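Local coordinates for protein histidinol dehydrogenase (Elizabethkingia anophelis NUHP1, PDB 6AN0) that probably catalyses the two successive NAD-dependent oxidations that turn L-histidinol into L-histidine, the last step of histidine biosynthesis, with one zinc ion per subunit, at residues Pro215-Gln218 with Tyr219-Ala222; Arg298-Ile301 with Ala302-Leu306. All coordinates share one frame; numbering follows the deposited sequence.

Contact 1. Residues Pro215-Gln218 with Tyr219-Ala222. With EDO (1,2-ethanediol), chain E.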
# COMPACT_ATOMS: atom_id res chain seq x y z
N PRO A 215 -9.90 -11.58 -0.84
CA PRO A 215 -9.28 -12.65 -1.64
C PRO A 215 -10.31 -13.51 -2.35
O PRO A 215 -11.50 -13.52 -2.05
CB PRO A 215 -8.50 -13.46 -0.60
CG PRO A 215 -9.25 -13.25 0.67
CD PRO A 215 -9.72 -11.81 0.61
N GLY A 216 -9.81 -14.25 -3.33
CA GLY A 216 -10.63 -15.16 -4.11
C GLY A 216 -9.74 -16.17 -4.82
O GLY A 216 -8.55 -16.30 -4.50
N ASN A 217 -10.32 -16.86 -5.79
CA ASN A 217 -9.60 -17.93 -6.48
C ASN A 217 -8.58 -17.35 -7.47
O ASN A 217 -8.33 -16.14 -7.53
CB ASN A 217 -10.59 -18.88 -7.15
CG ASN A 217 -11.44 -18.21 -8.22
OD1 ASN A 217 -11.00 -17.28 -8.89
ND2 ASN A 217 -12.65 -18.72 -8.41
N GLN A 218 -7.96 -18.23 -8.26
CA GLN A 218 -6.93 -17.82 -9.21
C GLN A 218 -7.45 -16.78 -10.20
O GLN A 218 -6.70 -15.89 -10.61
CB GLN A 218 -6.40 -19.04 -9.97
CG GLN A 218 -7.48 -19.85 -10.67
CD GLN A 218 -6.92 -20.96 -11.55
OE1 GLN A 218 -5.95 -20.76 -12.28
NE2 GLN A 218 -7.53 -22.13 -11.47
N TYR A 219 -8.71 -16.89 -10.61
CA TYR A 219 -9.24 -15.94 -11.59
C TYR A 219 -9.49 -14.58 -10.95
O TYR A 219 -9.21 -13.55 -11.56
CB TYR A 219 -10.54 -16.48 -12.19
CG TYR A 219 -10.32 -17.80 -12.88
CD1 TYR A 219 -9.75 -17.85 -14.15
CD2 TYR A 219 -10.64 -18.99 -12.26
CE1 TYR A 219 -9.52 -19.05 -14.78
CE2 TYR A 219 -10.42 -20.21 -12.88
CZ TYR A 219 -9.85 -20.23 -14.14
OH TYR A 219 -9.63 -21.43 -14.78
N VAL A 220 -10.03 -14.57 -9.73
CA VAL A 220 -10.24 -13.30 -9.04
C VAL A 220 -8.90 -12.64 -8.75
O VAL A 220 -8.74 -11.42 -8.91
CB VAL A 220 -11.05 -13.54 -7.74
CG1 VAL A 220 -11.02 -12.30 -6.84
CG2 VAL A 220 -12.48 -13.95 -8.09
N THR A 221 -7.90 -13.45 -8.37
CA THR A 221 -6.58 -12.92 -8.05
C THR A 221 -5.95 -12.25 -9.27
O THR A 221 -5.40 -11.15 -9.17
CB THR A 221 -5.69 -14.05 -7.52
OG1 THR A 221 -6.22 -14.53 -6.28
CG2 THR A 221 -4.26 -13.56 -7.29
N ALA A 222 -6.01 -12.92 -10.43
CA ALA A 222 -5.44 -12.34 -11.65
C ALA A 222 -6.21 -11.09 -12.06
O ALA A 222 -5.62 -10.11 -12.52
CB ALA A 222 -5.45 -13.38 -12.78
C1 EDO E . -3.88 -18.88 -4.83
O1 EDO E . -4.51 -19.66 -5.86
C2 EDO E . -4.82 -17.76 -4.40
O2 EDO E . -5.51 -17.28 -5.55

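Contact 2. Residues Arg298-Ile301 with Ala302-Leu306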
# COMPACT_ATOMS: atom_id res chain seq x y z
N ARG A 298 -13.92 -32.36 7.01
CA ARG A 298 -13.05 -31.94 5.92
C ARG A 298 -11.70 -32.65 5.94
O ARG A 298 -10.69 -32.06 5.54
CB ARG A 298 -12.85 -30.43 5.96
CG ARG A 298 -14.15 -29.65 5.81
CD ARG A 298 -13.98 -28.19 6.16
NE ARG A 298 -13.05 -27.49 5.26
CZ ARG A 298 -13.42 -26.89 4.14
NH1 ARG A 298 -14.70 -26.91 3.76
NH2 ARG A 298 -12.52 -26.27 3.38
N LYS A 299 -11.66 -33.91 6.40
CA LYS A 299 -10.37 -34.57 6.58
C LYS A 299 -9.64 -34.75 5.26
O LYS A 299 -8.40 -34.72 5.23
CB LYS A 299 -10.56 -35.93 7.27
CG LYS A 299 -11.33 -36.95 6.44
CD LYS A 299 -11.45 -38.28 7.16
CE LYS A 299 -12.39 -38.19 8.36
NZ LYS A 299 -12.54 -39.52 9.01
N SER A 300 -10.38 -34.91 4.16
CA SER A 300 -9.75 -35.05 2.85
C SER A 300 -8.98 -33.78 2.48
O SER A 300 -7.82 -33.84 2.05
CB SER A 300 -10.80 -35.38 1.80
OG SER A 300 -10.25 -35.40 0.49
N ILE A 301 -9.60 -32.62 2.67
CA ILE A 301 -8.92 -31.38 2.36
C ILE A 301 -7.71 -31.18 3.27
O ILE A 301 -6.62 -30.80 2.81
CB ILE A 301 -9.91 -30.21 2.46
CG1 ILE A 301 -10.97 -30.31 1.35
CG2 ILE A 301 -9.18 -28.88 2.44
CD1 ILE A 301 -12.18 -29.45 1.59
N ALA A 302 -7.86 -31.42 4.58
CA ALA A 302 -6.74 -31.21 5.49
C ALA A 302 -5.59 -32.16 5.19
O ALA A 302 -4.42 -31.78 5.28
CB ALA A 302 -7.18 -31.37 6.95
N SER A 303 -5.92 -33.41 4.83
CA SER A 303 -4.88 -34.39 4.50
C SER A 303 -4.06 -33.95 3.29
O SER A 303 -2.84 -34.12 3.27
CB SER A 303 -5.52 -35.76 4.24
OG SER A 303 -6.19 -36.24 5.39
N GLN A 304 -4.72 -33.39 2.27
CA GLN A 304 -3.99 -32.88 1.12
C GLN A 304 -3.05 -31.74 1.51
O GLN A 304 -1.91 -31.66 1.02
CB GLN A 304 -4.95 -32.41 0.03
CG GLN A 304 -5.84 -33.52 -0.52
CD GLN A 304 -6.91 -32.99 -1.45
OE1 GLN A 304 -6.60 -32.47 -2.53
NE2 GLN A 304 -8.17 -33.11 -1.04
N ALA A 305 -3.50 -30.84 2.38
CA ALA A 305 -2.61 -29.77 2.84
C ALA A 305 -1.46 -30.31 3.67
O ALA A 305 -0.34 -29.80 3.60
CB ALA A 305 -3.39 -28.72 3.62
N LEU A 306 -1.71 -31.35 4.48
CA LEU A 306 -0.63 -31.89 5.30
C LEU A 306 0.48 -32.51 4.46
O LEU A 306 1.63 -32.59 4.91
CB LEU A 306 -1.18 -32.92 6.29
CG LEU A 306 -1.98 -32.31 7.45
CD1 LEU A 306 -2.54 -33.43 8.30
CD2 LEU A 306 -1.11 -31.37 8.28

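Contact 1. Residues Pro215-Gln218 with Tyr219-Ala222
Asn-217 reaches forward with its side-chain carbonyl to the first turn of helix 218-227. Its OD1 takes the amide hydrogen of Val-220 N at 3.0 Å, almost straight (N-H...O 165°) and nearly in line with the CG-OD1 bond. The bond from Tyr-219 N to the same OD1, 2.9 Å, is bent and weak. With chi1 at 62°, CG lies between the backbone N and carbonyl carbon of Asn-217, which turns OD1 toward the N-H groups of that turn. The main-chain oxygen of Asn-217 is gripped twice by Thr-221: its N donates at 2.9 Å, close to the C=O direction, while OG1 donates at 2.9 Å from well above the carbonyl plane. The next i to i+4 bond runs from Ala-222 N to Gln-218 O at 3.1 Å.

An ethanediol, probably from the crystallisation liquor, is hydrogen-bonded through O2 to Thr-221 OG1 (2.9 Å), with Gly-216 O a long, weak second acceptor.

Among nonpolar and stacking contacts, Gln-218 lies alongside Tyr-219, both side chains pointing the same way. Gln-218 CG makes a CH-pi contact over one face of the phenol, 3.9 Å from the ring centroid and offset toward the rim; farther out the amide stacks on the ring, its plane turned 29° from the aromatic plane. Leu-34 touches both side chains. Val-220 CG1 rests against Gly-216 CA at 4.0 Å, and the valine side chain also lies near Tyr-132, a predicted NAD-binding residue.

Asn-217 is itself predicted to bind NAD, and the whole is a classic asparagine N-cap, here at the loop-to-helix junction after strand 211-213, consistent with a place in the dinucleotide site.

Contact 2. Residues Arg298-Ile301 with Ala302-Leu306
Ser-303 folds back on Lys-299 in the opening turns of helix 299-307, an alpha-helix with Arg-298 at its N-cap position. Successive i to i+4 bonds tie the segments together: Ala-302 N donates to Arg-298 O at 3.1 Å, and Ala-305 N to Ile-301 O at the same length. Between them, Ser-303 N donates to Lys-299 O at 2.8 Å. In one of the two conformers of Ser-303, OG stands anti to its own carbonyl carbon (chi1 -62°), a torsion that aims it back down the helix to donate to Lys-299 O as well, at 2.7 Å and from the opposite face of the carbonyl plane.

The tight side is lined by small and aliphatic groups. Ala-302 is buried, its CB lying 3.8 Å from Arg-298 O and meeting Leu-293 of helix 279-293 as well as Leu-296. Ala-305 and Leu-306 are buried too, and Leu-306 packs on Val-289 of that same helix.

Toward solvent the contact is looser. Ser-300 and Gln-304 are exposed; both also touch a neighbouring molecule of the crystal. The side chain of Gln-304 runs extended beyond CG alongside Ser-300 O. Its NE2 donates there weakly at 3.2 Å, beside the stronger bond of 3.1 Å from Gln-304 N to the same oxygen. Lys-299, also exposed, turns its NZ away to Thr-294 O.

The side chain of Arg-298 is directed elsewhere than the helix start: NE is bonded to Glu-265 O, next in sequence to the zinc ligand His-266, and the side chain packs on Glu-419 of the second subunit. Ile-301 CD1 lies over the rim of one face of the Arg-298 guanidinium, 3.7 Å above its plane.

Contact 1 precedes contact 2 along the chain; both occupy the opening turns of helices. Their centres are 21 Å apart and their nearest atoms about 13 Å, with no touch. Contact 1 follows strand 211-213 of the mixed sheet, whereas helix 299-307 of contact 2 leads into strand 310-313 of the six-stranded parallel sheet. They thus belong to different sheet systems. Residues 215-222 sit at the predicted NAD site, and the side chain of Arg-298 lies about 10 Å from a bound zinc ion, nearest atoms measured. One helix start thus lies at the predicted NAD site and the other near the zinc, in separate parts of the fold.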